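Local coordinates for protein thymidylate synthase ThyX (Streptomyces cacaoi subsp. asoensis, PDB 4P5A) that probably transfers a methylene carbon from methylenetetrahydrofolate to UMP or dUMP and reduces it to a methyl group, using flavin and NADPH, as a ThyX-type homotetramer, at residues 184-188 and 235-239; 190-196 and 209-214. One frame throughout, in Å; residues are numbered along the deposited sequence.

Contact 1 (184-188 and 235-239). With FAD (flavin-adenine dinucleotide), chain L.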
ATOM      1  N   ARG B 184       4.927  11.064  -6.877  1.00  5.30           N
ATOM      2  CA  ARG B 184       4.505  11.289  -5.478  1.00  7.86           C
ATOM      3  C   ARG B 184       5.379  10.421  -4.565  1.00  7.46           C
ATOM      4  O   ARG B 184       5.874  10.916  -3.509  1.00  7.36           O
ATOM      5  CB  ARG B 184       3.008  10.975  -5.347  1.00  6.35           C
ATOM      6  CG  ARG B 184       2.508  11.620  -3.990  1.00  8.15           C
ATOM      7  CD  ARG B 184       1.138  10.983  -3.653  1.00  9.50           C
ATOM      8  NE  ARG B 184       0.565  11.786  -2.552  1.00  9.24           N
ATOM      9  CZ  ARG B 184      -0.684  11.517  -2.088  1.00 11.14           C
ATOM     10  NH1 ARG B 184      -1.214  12.332  -1.106  1.00 15.50           N
ATOM     11  NH2 ARG B 184      -1.391  10.492  -2.596  1.00 10.65           N
ATOM     12  N   ALA B 185       5.588   9.180  -4.940  1.00  5.46           N
ATOM     13  CA  ALA B 185       6.409   8.271  -4.135  1.00  6.17           C
ATOM     14  C   ALA B 185       7.855   8.753  -4.160  1.00  7.54           C
ATOM     15  O   ALA B 185       8.529   8.630  -3.158  1.00  7.89           O
ATOM     16  CB  ALA B 185       6.311   6.862  -4.729  1.00  7.52           C
ATOM     17  N   LEU B 186       8.346   9.245  -5.283  1.00  6.82           N
ATOM     18  CA  LEU B 186       9.700   9.782  -5.349  1.00  6.51           C
ATOM     19  C   LEU B 186       9.791  11.006  -4.415  1.00  5.70           C
ATOM     20  O   LEU B 186      10.809  11.070  -3.670  1.00  5.44           O
ATOM     21  CB  LEU B 186      10.078  10.204  -6.813  1.00  6.32           C
ATOM     22  CG  LEU B 186      11.532  10.736  -6.910  1.00  6.28           C
ATOM     23  CD1 LEU B 186      12.586   9.711  -6.444  1.00  6.92           C
ATOM     24  CD2 LEU B 186      11.734  11.076  -8.369  1.00  8.06           C
ATOM     25  N   MET B 187       8.813  11.901  -4.426  1.00  5.87           N
ATOM     26  CA  MET B 187       8.910  13.085  -3.522  1.00  6.71           C
ATOM     27  C   MET B 187       8.912  12.658  -2.064  1.00  7.09           C
ATOM     28  O   MET B 187       9.658  13.264  -1.249  1.00  6.84           O
ATOM     29  CB  MET B 187       7.740  14.114  -3.842  1.00  6.72           C
ATOM     30  CG  MET B 187       8.102  14.895  -5.109  1.00  6.14           C
ATOM     31  SD  MET B 187       6.814  16.125  -5.381  1.00  9.92           S
ATOM     32  CE  MET B 187       5.427  15.156  -6.134  1.00 12.33           C
ATOM     33  N   HIS B 188       8.136  11.647  -1.727  1.00  6.96           N
ATOM     34  CA  HIS B 188       8.118  11.221  -0.277  1.00  8.48           C
ATOM     35  C   HIS B 188       9.475  10.634   0.074  1.00  7.75           C
ATOM     36  O   HIS B 188      10.042  10.928   1.155  1.00  8.27           O
ATOM     37  CB  HIS B 188       6.978  10.222  -0.104  1.00  9.74           C
ATOM     38  CG  HIS B 188       6.755   9.840   1.333  1.00 10.53           C
ATOM     39  ND1 HIS B 188       5.824  10.469   2.125  1.00 21.78           N
ATOM     40  CD2 HIS B 188       7.370   8.915   2.104  1.00  8.40           C
ATOM     41  CE1 HIS B 188       5.848   9.932   3.334  1.00 14.00           C
ATOM     42  NE2 HIS B 188       6.834   9.042   3.375  1.00 13.97           N
ATOM     43  N   GLY B 235       9.099  23.403   0.615  1.00 11.54           N
ATOM     44  CA  GLY B 235       9.768  22.847   1.796  1.00 11.52           C
ATOM     45  C   GLY B 235      10.133  21.382   1.664  1.00  9.49           C
ATOM     46  O   GLY B 235      10.498  20.788   2.650  1.00 11.21           O
ATOM     47  N   ARG B 236       9.979  20.815   0.452  1.00  9.71           N
ATOM     48  CA  ARG B 236      10.475  19.402   0.168  1.00  9.35           C
ATOM     49  C   ARG B 236       9.665  18.392   0.935  1.00  9.10           C
ATOM     50  O   ARG B 236      10.242  17.387   1.455  1.00 12.09           O
ATOM     51  CB  ARG B 236      11.978  19.212   0.401  1.00 12.87           C
ATOM     52  CG  ARG B 236      12.831  20.147  -0.530  1.00 12.28           C
ATOM     53  CD  ARG B 236      14.362  19.956  -0.327  1.00 12.57           C
ATOM     54  NE  ARG B 236      14.844  18.596  -0.601  1.00 12.20           N
ATOM     55  CZ  ARG B 236      15.069  18.123  -1.831  1.00 13.32           C
ATOM     56  NH1 ARG B 236      14.838  18.871  -2.964  1.00 12.01           N
ATOM     57  NH2 ARG B 236      15.524  16.915  -1.933  1.00 12.42           N
ATOM     58  N   VAL B 237       8.359  18.644   0.966  1.00 12.52           N
ATOM     59  CA  VAL B 237       7.358  17.770   1.616  1.00 14.22           C
ATOM     60  C   VAL B 237       6.509  17.179   0.490  1.00 13.90           C
ATOM     61  O   VAL B 237       6.067  17.939  -0.385  1.00 13.93           O
ATOM     62  CB  VAL B 237       6.448  18.580   2.573  1.00 16.02           C
ATOM     63  CG1 VAL B 237       5.467  17.619   3.177  1.00 19.91           C
ATOM     64  CG2 VAL B 237       7.310  19.220   3.655  1.00 19.56           C
ATOM     65  N   SER B 238       6.326  15.863   0.419  1.00 13.55           N
ATOM     66  CA  SER B 238       5.446  15.304  -0.624  1.00 11.97           C
ATOM     67  C   SER B 238       4.050  15.748  -0.393  1.00 13.61           C
ATOM     68  O   SER B 238       3.571  15.707   0.775  1.00 15.49           O
ATOM     69  CB  SER B 238       5.514  13.734  -0.531  1.00 16.64           C
ATOM     70  OG  SER B 238       4.851  13.173  -1.655  1.00 20.36           O
ATOM     71  N   PRO B 239       3.327  16.071  -1.462  1.00 14.19           N
ATOM     72  CA  PRO B 239       1.948  16.379  -1.382  1.00 17.91           C
ATOM     73  C   PRO B 239       1.183  15.026  -1.153  1.00 19.81           C
ATOM     74  O   PRO B 239       1.756  13.914  -1.378  1.00 21.37           O
ATOM     75  CB  PRO B 239       1.641  16.984  -2.773  1.00 16.64           C
ATOM     76  CG  PRO B 239       2.634  16.239  -3.734  1.00 18.80           C
ATOM     77  CD  PRO B 239       3.891  16.074  -2.853  1.00 13.15           C
ATOM     78  OXT PRO B 239       0.009  15.078  -0.741  1.00 24.15           O
TER
HETATM   79  PA  FAD L 302      -3.809   7.223   1.390  1.00  9.35           P
HETATM   80  O1A FAD L 302      -4.115   6.709   2.650  1.00  9.39           O
HETATM   81  O2A FAD L 302      -4.366   6.498   0.239  1.00  8.06           O
HETATM   82  O5B FAD L 302      -2.204   7.122   1.281  1.00  9.65           O
HETATM   83  C5B FAD L 302      -1.468   7.564   2.312  1.00  8.16           C
HETATM   84  C4B FAD L 302      -0.053   8.087   1.807  1.00  8.71           C
HETATM   85  O4B FAD L 302       0.526   6.822   1.385  1.00 11.75           O
HETATM   86  C3B FAD L 302      -0.050   8.967   0.563  1.00  8.53           C
HETATM   87  O3B FAD L 302      -0.119  10.289   1.109  1.00 10.92           O
HETATM   88  C2B FAD L 302       1.301   8.694  -0.050  1.00 11.51           C
HETATM   89  O2B FAD L 302       2.391   9.313   0.718  1.00 13.36           O
HETATM   90  C1B FAD L 302       1.316   7.177   0.146  1.00  7.70           C
HETATM   91  N9A FAD L 302       0.747   6.405  -0.991  1.00  8.57           N
HETATM   92  C8A FAD L 302      -0.235   5.453  -0.922  1.00 12.19           C
HETATM   93  N7A FAD L 302      -0.352   4.893  -2.171  1.00  7.92           N
HETATM   94  C5A FAD L 302       0.530   5.502  -3.017  1.00  8.23           C
HETATM   95  C6A FAD L 302       0.796   5.341  -4.365  1.00 11.09           C
HETATM   96  N6A FAD L 302       0.203   4.404  -5.110  1.00  9.80           N
HETATM   97  N1A FAD L 302       1.781   6.116  -4.920  1.00  9.20           N
HETATM   98  C2A FAD L 302       2.447   6.994  -4.169  1.00  9.08           C
HETATM   99  N3A FAD L 302       2.206   7.158  -2.824  1.00  9.13           N
HETATM  100  C4A FAD L 302       1.225   6.441  -2.240  1.00  8.80           C
HETATM  101  N1  FAD L 302      -9.844  12.987  -4.983  1.00  7.03           N
HETATM  102  C2  FAD L 302     -10.243  13.015  -6.236  1.00  9.90           C
HETATM  103  O2  FAD L 302     -10.241  11.982  -6.928  1.00  9.75           O
HETATM  104  N3  FAD L 302     -10.631  14.223  -6.841  1.00  9.36           N
HETATM  105  C4  FAD L 302     -10.583  15.413  -6.164  1.00 12.96           C
HETATM  106  O4  FAD L 302     -10.919  16.477  -6.745  1.00 11.93           O
HETATM  107  C4X FAD L 302     -10.157  15.408  -4.806  1.00 10.88           C
HETATM  108  N5  FAD L 302     -10.089  16.572  -4.097  1.00 14.39           N
HETATM  109  C5X FAD L 302      -9.835  16.495  -2.719  1.00 15.38           C
HETATM  110  C6  FAD L 302      -9.942  17.667  -1.884  1.00 14.90           C
HETATM  111  C7  FAD L 302      -9.706  17.503  -0.498  1.00 16.46           C
HETATM  112  C7M FAD L 302      -9.812  18.831   0.344  1.00 20.06           C
HETATM  113  C8  FAD L 302      -9.400  16.273   0.111  1.00 13.62           C
HETATM  114  C8M FAD L 302      -9.079  16.017   1.611  1.00 20.04           C
HETATM  115  C9  FAD L 302      -9.316  15.149  -0.717  1.00 13.54           C
HETATM  116  C9A FAD L 302      -9.501  15.271  -2.092  1.00 10.25           C
HETATM  117  N10 FAD L 302      -9.470  14.089  -2.892  1.00  8.78           N
HETATM  118  C10 FAD L 302      -9.799  14.185  -4.204  1.00  9.23           C
HETATM  119  C1' FAD L 302      -9.054  12.774  -2.341  1.00  9.58           C
HETATM  120  C2' FAD L 302      -7.461  12.776  -2.320  1.00  8.69           C
HETATM  121  O2' FAD L 302      -6.872  12.861  -3.650  1.00 10.66           O
HETATM  122  C3' FAD L 302      -6.969  11.472  -1.704  1.00 11.07           C
HETATM  123  O3' FAD L 302      -7.534  10.375  -2.419  1.00 10.98           O
HETATM  124  C4' FAD L 302      -7.373  11.345  -0.208  1.00 12.09           C
HETATM  125  O4' FAD L 302      -7.139  12.579   0.433  1.00 12.91           O
HETATM  126  C5' FAD L 302      -6.536  10.294   0.490  1.00 10.45           C
HETATM  127  O5' FAD L 302      -5.175  10.869   0.622  1.00  9.73           O
HETATM  128  P   FAD L 302      -3.892   9.932   0.372  1.00  9.41           P
HETATM  129  O1P FAD L 302      -3.847   9.404  -0.991  1.00  9.94           O
HETATM  130  O2P FAD L 302      -2.751  10.882   0.687  1.00 12.03           O
HETATM  131  O3P FAD L 302      -4.080   8.796   1.465  1.00  9.08           O
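Arg184 takes hold of the chain's own C-terminal carboxylate on Pro239 side-on, one nitrogen to each oxygen. Arg184 NE meets Pro239 O at 2.7 Å in an almost straight bond (170°) lying in the guanidinium plane, while Arg184 NH1 reaches Pro239 OXT at 3.0 Å in a salt bridge. Arg184 NH1 is shared with the FAD diphosphate, bonding O2P at 2.8 Å, and Arg184 NH2 bonds O1P at 3.1 Å, with the ribose hydroxyl O3B over one face. A long planar cation with several N-H groups suits a place between two anions, and the chain runs extended from CG to NE. A leucine in its place would probably leave the terminal carboxylate and the phosphate without their shared positive partner. NH2 also forms a salt bridge with Glu66, which probably offsets part of the positive charge.

Behind this, Ser238 OG is 3.1 Å from Arg184 O, and Ser238 CB packs 3.8 Å from His188 CB; a small residue suits so close an approach. His188 NE2 is hydrogen-bonded to O2P of another FAD. Met187, bent at chi3 (-79°), lays CE 3.7 Å from Pro239 CD, the two side chains crossing at about a right angle. Thus the C-terminal tail, released from helix 225-233 by a Schellman motif at Gly235, runs along helix 183-193, with Met57 of helix 48-58 touching both Met187 and Pro239.

Contact 2 (190-196 and 209-214). With FAD (flavin-adenine dinucleotide), chain H.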
ATOM      1  N   LEU B 190      12.358  11.455  -1.378  1.00  6.74           N
ATOM      2  CA  LEU B 190      13.400  12.514  -1.384  1.00  7.86           C
ATOM      3  C   LEU B 190      13.280  13.298  -0.049  1.00  7.67           C
ATOM      4  O   LEU B 190      14.304  13.742   0.460  1.00  7.97           O
ATOM      5  CB  LEU B 190      13.235  13.496  -2.561  1.00  6.56           C
ATOM      6  CG  LEU B 190      13.553  12.812  -3.936  1.00  7.76           C
ATOM      7  CD1 LEU B 190      13.259  13.789  -4.991  1.00 10.29           C
ATOM      8  CD2 LEU B 190      15.056  12.389  -4.035  1.00  9.12           C
ATOM      9  N   SER B 191      12.074  13.505   0.457  1.00  6.35           N
ATOM     10  CA  SER B 191      11.906  14.290   1.733  1.00  9.51           C
ATOM     11  C   SER B 191      12.598  13.568   2.829  1.00  9.14           C
ATOM     12  O   SER B 191      13.144  14.185   3.732  1.00  9.82           O
ATOM     13  CB  SER B 191      10.430  14.430   2.067  1.00  9.27           C
ATOM     14  OG  SER B 191      10.231  15.304   3.163  1.00  9.92           O
ATOM     15  N   LEU B 192      12.656  12.254   2.767  1.00  8.95           N
ATOM     16  CA  LEU B 192      13.262  11.487   3.932  1.00  9.49           C
ATOM     17  C   LEU B 192      14.762  11.149   3.685  1.00 10.78           C
ATOM     18  O   LEU B 192      15.531  10.990   4.626  1.00 11.26           O
ATOM     19  CB  LEU B 192      12.513  10.137   4.101  1.00  7.75           C
ATOM     20  CG  LEU B 192      11.138  10.281   4.666  1.00  9.63           C
ATOM     21  CD1 LEU B 192      10.350   8.854   4.412  1.00  9.81           C
ATOM     22  CD2 LEU B 192      11.227  10.664   6.187  1.00 12.08           C
ATOM     23  N   ARG B 193      15.163  10.979   2.428  1.00 10.40           N
ATOM     24  CA  ARG B 193      16.483  10.417   2.077  1.00  9.48           C
ATOM     25  C   ARG B 193      17.428  11.515   1.526  1.00  9.79           C
ATOM     26  O   ARG B 193      18.480  11.183   0.965  1.00 10.90           O
ATOM     27  CB  ARG B 193      16.400   9.273   1.062  1.00  9.68           C
ATOM     28  CG  ARG B 193      15.566   8.140   1.585  1.00  9.36           C
ATOM     29  CD  ARG B 193      16.056   7.541   2.934  1.00 10.55           C
ATOM     30  NE  ARG B 193      15.290   6.271   3.266  1.00  9.43           N
ATOM     31  CZ  ARG B 193      15.625   5.515   4.312  1.00  9.68           C
ATOM     32  NH1 ARG B 193      16.677   5.890   5.134  1.00 10.23           N
ATOM     33  NH2 ARG B 193      14.963   4.379   4.533  1.00  6.44           N
ATOM     34  N   THR B 194      17.072  12.774   1.713  1.00 10.77           N
ATOM     35  CA  THR B 194      18.073  13.834   1.491  1.00 12.10           C
ATOM     36  C   THR B 194      18.120  14.693   2.768  1.00 13.98           C
ATOM     37  O   THR B 194      17.078  14.950   3.436  1.00 14.30           O
ATOM     38  CB  THR B 194      17.785  14.713   0.305  1.00 12.48           C
ATOM     39  OG1 THR B 194      16.490  15.318   0.454  1.00 13.64           O
ATOM     40  CG2 THR B 194      17.869  13.940  -0.960  1.00 10.87           C
ATOM     41  N   HIS B 195      19.341  15.164   3.086  1.00 14.46           N
ATOM     42  CA  HIS B 195      19.515  16.053   4.278  1.00 17.98           C
ATOM     43  C   HIS B 195      19.625  17.497   3.759  1.00 18.80           C
ATOM     44  O   HIS B 195      20.666  17.885   3.259  1.00 17.55           O
ATOM     45  CB  HIS B 195      20.822  15.677   4.976  1.00 20.51           C
ATOM     46  CG  HIS B 195      21.138  16.575   6.135  1.00 23.18           C
ATOM     47  ND1 HIS B 195      22.086  17.584   6.063  1.00 34.71           N
ATOM     48  CD2 HIS B 195      20.604  16.648   7.382  1.00 25.04           C
ATOM     49  CE1 HIS B 195      22.119  18.244   7.217  1.00 34.78           C
ATOM     50  NE2 HIS B 195      21.242  17.686   8.041  1.00 29.10           N
ATOM     51  N   ARG B 196      18.566  18.269   3.920  0.55 18.45           N
ATOM     52  CA  ARG B 196      18.508  19.613   3.411  0.55 19.29           C
ATOM     53  C   ARG B 196      18.123  20.567   4.534  0.55 21.44           C
ATOM     54  O   ARG B 196      16.940  20.647   4.905  0.55 19.61           O
ATOM     55  CB  ARG B 196      17.505  19.700   2.277  0.55 19.73           C
ATOM     56  CG  ARG B 196      17.962  18.869   1.096  0.55 17.97           C
ATOM     57  CD  ARG B 196      19.247  19.453   0.453  0.55 13.87           C
ATOM     58  NE  ARG B 196      19.513  18.635  -0.720  0.55 18.80           N
ATOM     59  CZ  ARG B 196      20.249  17.538  -0.754  0.55 19.72           C
ATOM     60  NH1 ARG B 196      20.956  17.075   0.296  0.55 17.18           N
ATOM     61  NH2 ARG B 196      20.325  16.942  -1.888  0.55 16.34           N
ATOM     62  N   ILE B 209      22.609   6.353   0.948  1.00  6.62           N
ATOM     63  CA  ILE B 209      21.279   6.482   0.349  1.00  7.68           C
ATOM     64  C   ILE B 209      20.968   7.866  -0.143  1.00  8.77           C
ATOM     65  O   ILE B 209      20.278   8.034  -1.174  1.00  7.48           O
ATOM     66  CB  ILE B 209      20.131   5.890   1.304  1.00  8.18           C
ATOM     67  CG1 ILE B 209      18.766   5.844   0.562  1.00  7.36           C
ATOM     68  CG2 ILE B 209      19.993   6.813   2.528  1.00  7.56           C
ATOM     69  CD1 ILE B 209      18.812   4.785  -0.584  1.00  8.40           C
ATOM     70  N   GLU B 210      21.612   8.845   0.488  1.00  9.42           N
ATOM     71  CA  GLU B 210      21.444  10.222   0.013  1.00  9.96           C
ATOM     72  C   GLU B 210      22.065  10.343  -1.379  1.00 11.88           C
ATOM     73  O   GLU B 210      21.545  11.085  -2.203  1.00 11.56           O
ATOM     74  CB  GLU B 210      22.066  11.217   0.974  1.00 11.39           C
ATOM     75  CG  GLU B 210      21.777  12.684   0.518  1.00 13.88           C
ATOM     76  CD  GLU B 210      22.362  13.689   1.511  1.00 22.04           C
ATOM     77  OE1 GLU B 210      21.658  14.657   1.694  1.00 17.52           O
ATOM     78  OE2 GLU B 210      23.534  13.548   2.021  1.00 20.35           O
ATOM     79  N   MET B 211      23.209   9.698  -1.635  1.00 11.59           N
ATOM     80  CA  MET B 211      23.762   9.700  -3.004  1.00 11.97           C
ATOM     81  C   MET B 211      22.843   9.108  -4.052  1.00 11.83           C
ATOM     82  O   MET B 211      22.767   9.602  -5.181  1.00 12.68           O
ATOM     83  CB  MET B 211      25.111   8.974  -3.009  1.00 12.90           C
ATOM     84  CG  MET B 211      26.151   9.686  -2.073  1.00 14.76           C
ATOM     85  SD  MET B 211      27.567   8.564  -1.819  1.00 22.88           S
ATOM     86  CE  MET B 211      28.205   8.394  -3.489  1.00 29.74           C
ATOM     87  N   VAL B 212      22.149   8.035  -3.682  1.00 10.29           N
ATOM     88  CA  VAL B 212      21.112   7.465  -4.575  1.00  8.75           C
ATOM     89  C   VAL B 212      20.082   8.510  -4.819  1.00  8.44           C
ATOM     90  O   VAL B 212      19.663   8.754  -6.015  1.00  9.44           O
ATOM     91  CB  VAL B 212      20.469   6.195  -3.930  1.00  7.94           C
ATOM     92  CG1 VAL B 212      19.232   5.707  -4.775  1.00  9.50           C
ATOM     93  CG2 VAL B 212      21.539   5.039  -3.767  1.00  8.06           C
ATOM     94  N   ALA B 213      19.528   9.062  -3.709  1.00  9.00           N
ATOM     95  CA  ALA B 213      18.424  10.026  -3.822  1.00  8.87           C
ATOM     96  C   ALA B 213      18.833  11.237  -4.699  1.00  9.47           C
ATOM     97  O   ALA B 213      18.001  11.712  -5.465  1.00 10.03           O
ATOM     98  CB  ALA B 213      18.038  10.551  -2.435  1.00  8.29           C
ATOM     99  N   GLU B 214      20.056  11.779  -4.532  1.00  9.43           N
ATOM    100  CA  GLU B 214      20.401  12.986  -5.312  1.00 10.11           C
ATOM    101  C   GLU B 214      20.442  12.694  -6.812  1.00 11.33           C
ATOM    102  O   GLU B 214      20.018  13.507  -7.624  1.00  9.81           O
ATOM    103  CB  GLU B 214      21.809  13.558  -4.838  1.00 10.14           C
ATOM    104  CG  GLU B 214      21.691  14.083  -3.443  1.00 15.92           C
ATOM    105  CD  GLU B 214      23.063  14.379  -2.760  1.00 22.26           C
ATOM    106  OE1 GLU B 214      24.123  13.770  -3.175  1.00 21.65           O
ATOM    107  OE2 GLU B 214      23.017  15.205  -1.809  1.00 23.97           O
TER
HETATM  108  PA  FAD H 302       6.656   4.194   2.652  1.00  9.96           P
HETATM  109  O1A FAD H 302       6.972   4.541   1.259  1.00 10.42           O
HETATM  110  O2A FAD H 302       6.772   2.855   3.158  1.00  8.49           O
HETATM  111  O5B FAD H 302       5.234   4.746   2.959  1.00 10.01           O
HETATM  112  C5B FAD H 302       4.856   6.128   2.576  1.00  9.08           C
HETATM  113  C4B FAD H 302       3.672   6.587   3.383  1.00  9.19           C
HETATM  114  O4B FAD H 302       2.580   5.673   3.156  1.00 12.77           O
HETATM  115  C3B FAD H 302       3.918   6.500   4.857  1.00  8.32           C
HETATM  116  O3B FAD H 302       4.589   7.690   5.337  1.00 12.46           O
HETATM  117  C2B FAD H 302       2.503   6.398   5.453  1.00 11.43           C
HETATM  118  O2B FAD H 302       1.890   7.732   5.310  1.00 13.99           O
HETATM  119  C1B FAD H 302       1.803   5.481   4.403  1.00  9.89           C
HETATM  120  N9A FAD H 302       1.835   4.043   4.728  1.00 10.62           N
HETATM  121  C8A FAD H 302       2.290   3.071   3.917  1.00 11.13           C
HETATM  122  N7A FAD H 302       2.090   1.873   4.462  1.00 10.08           N
HETATM  123  C5A FAD H 302       1.411   2.093   5.658  1.00  9.40           C
HETATM  124  C6A FAD H 302       0.896   1.288   6.705  1.00 11.57           C
HETATM  125  N6A FAD H 302       0.959  -0.080   6.680  1.00  9.37           N
HETATM  126  N1A FAD H 302       0.303   1.929   7.764  1.00 11.46           N
HETATM  127  C2A FAD H 302       0.150   3.273   7.810  1.00  9.83           C
HETATM  128  N3A FAD H 302       0.630   4.081   6.829  1.00 11.72           N
HETATM  129  C4A FAD H 302       1.296   3.500   5.791  1.00 11.77           C
HETATM  130  N1  FAD H 302      13.505   1.866  10.305  1.00  7.63           N
HETATM  131  C2  FAD H 302      13.623   0.905  11.275  1.00 12.73           C
HETATM  132  O2  FAD H 302      13.201  -0.233  11.152  1.00  9.89           O
HETATM  133  N3  FAD H 302      14.387   1.182  12.385  1.00 11.69           N
HETATM  134  C4  FAD H 302      15.019   2.410  12.531  1.00 12.09           C
HETATM  135  O4  FAD H 302      15.638   2.597  13.615  1.00 13.23           O
HETATM  136  C4X FAD H 302      14.871   3.399  11.542  1.00 12.48           C
HETATM  137  N5  FAD H 302      15.369   4.715  11.678  1.00 14.50           N
HETATM  138  C5X FAD H 302      15.338   5.587  10.550  1.00 16.95           C
HETATM  139  C6  FAD H 302      16.037   6.815  10.482  1.00 16.50           C
HETATM  140  C7  FAD H 302      15.965   7.668   9.370  1.00 19.19           C
HETATM  141  C7M FAD H 302      16.788   8.963   9.470  1.00 20.19           C
HETATM  142  C8  FAD H 302      15.240   7.335   8.190  1.00 14.12           C
HETATM  143  C8M FAD H 302      15.096   8.289   6.964  1.00 15.32           C
HETATM  144  C9  FAD H 302      14.545   6.103   8.218  1.00 16.19           C
HETATM  145  C9A FAD H 302      14.641   5.224   9.361  1.00 12.03           C
HETATM  146  N10 FAD H 302      13.941   3.988   9.373  1.00 14.35           N
HETATM  147  C10 FAD H 302      14.109   3.100  10.437  1.00 13.81           C
HETATM  148  C1' FAD H 302      13.188   3.526   8.170  1.00 11.77           C
HETATM  149  C2' FAD H 302      11.786   4.252   8.380  1.00 13.17           C
HETATM  150  O2' FAD H 302      11.067   3.755   9.548  1.00 11.89           O
HETATM  151  C3' FAD H 302      10.834   3.919   7.203  1.00  9.97           C
HETATM  152  O3' FAD H 302      10.700   2.507   6.960  1.00 12.66           O
HETATM  153  C4' FAD H 302      11.354   4.582   5.819  1.00 12.78           C
HETATM  154  O4' FAD H 302      11.845   5.852   6.098  1.00 14.98           O
HETATM  155  C5' FAD H 302      10.171   4.621   4.817  1.00 10.51           C
HETATM  156  O5' FAD H 302       9.301   5.701   5.218  1.00  9.42           O
HETATM  157  P   FAD H 302       7.711   5.459   5.077  1.00 10.40           P
HETATM  158  O1P FAD H 302       7.207   4.280   5.846  1.00  9.50           O
HETATM  159  O2P FAD H 302       7.117   6.751   5.467  1.00 11.40           O
HETATM  160  O3P FAD H 302       7.505   5.164   3.529  1.00 10.78           O
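Glu210 OE1 takes the backbone N-H of His195 at 2.8 Å, nearly straight (171°) but from above the carboxylate plane, where the end of helix 183-193 and the loop after it meet helix 207-223 in the ThyX fold. Glu210 also joins Arg196 and Glu214 in a salt-bridge network, less certain because Arg196 is modelled in two conformers. In the one described here both acids approach the edge of the guanidinium: Arg196 NH2 meets Glu214 OE2 at 3.2 Å on its anti side, and NH1 makes a weak, bent bond to Glu210 OE1. Thr194 CB sits over one guanidinium face, and Arg207 is a second partner for both acids.

Arg193 reaches the flavin instead. CG lies anti to the carbonyl carbon (chi1 -60°) and the chain bends at chi2, laying Arg193 CD 4.0 Å from Ile209 CG1. Aliphatic Ile209 thus backs the arginine's methylenes, while C8M of the flavin lies over one face of the guanidinium, NE bonds His87 and NH2 bonds O2 of the bromo-UMP, consistent with a predicted role in ionising N3 of dUMP. Ala213 CB, small enough for close approach, touches both Leu190 CD2 and Thr194 CG2, and Arg193 O accepts a CA-H contact from Glu210 CA at 3.3 Å.

In the fold
Both contacts use helix 183-193: contact 1 its first turns, contact 2 its last turn and the loop beyond, with centres 11 Å apart. Contact 2 is nested within the loop that contact 1 closes. Arg236 joins them, its NH2 lying 3.0 Å from Thr194 OG1, probably a hydrogen bond, and its O 2.7 Å from Ser191 OG. The helix serves two FAD molecules: Arg184 binds the diphosphate of one, while His188 bonds the diphosphate of another, whose flavin lies by Arg193. The side chain of Arg193 comes within about 3 Å and that of His188 about 12 Å of the bromo-UMP (nearest atoms), so contact 2 is nearer the nucleotide. Each FAD site is built from three subunits.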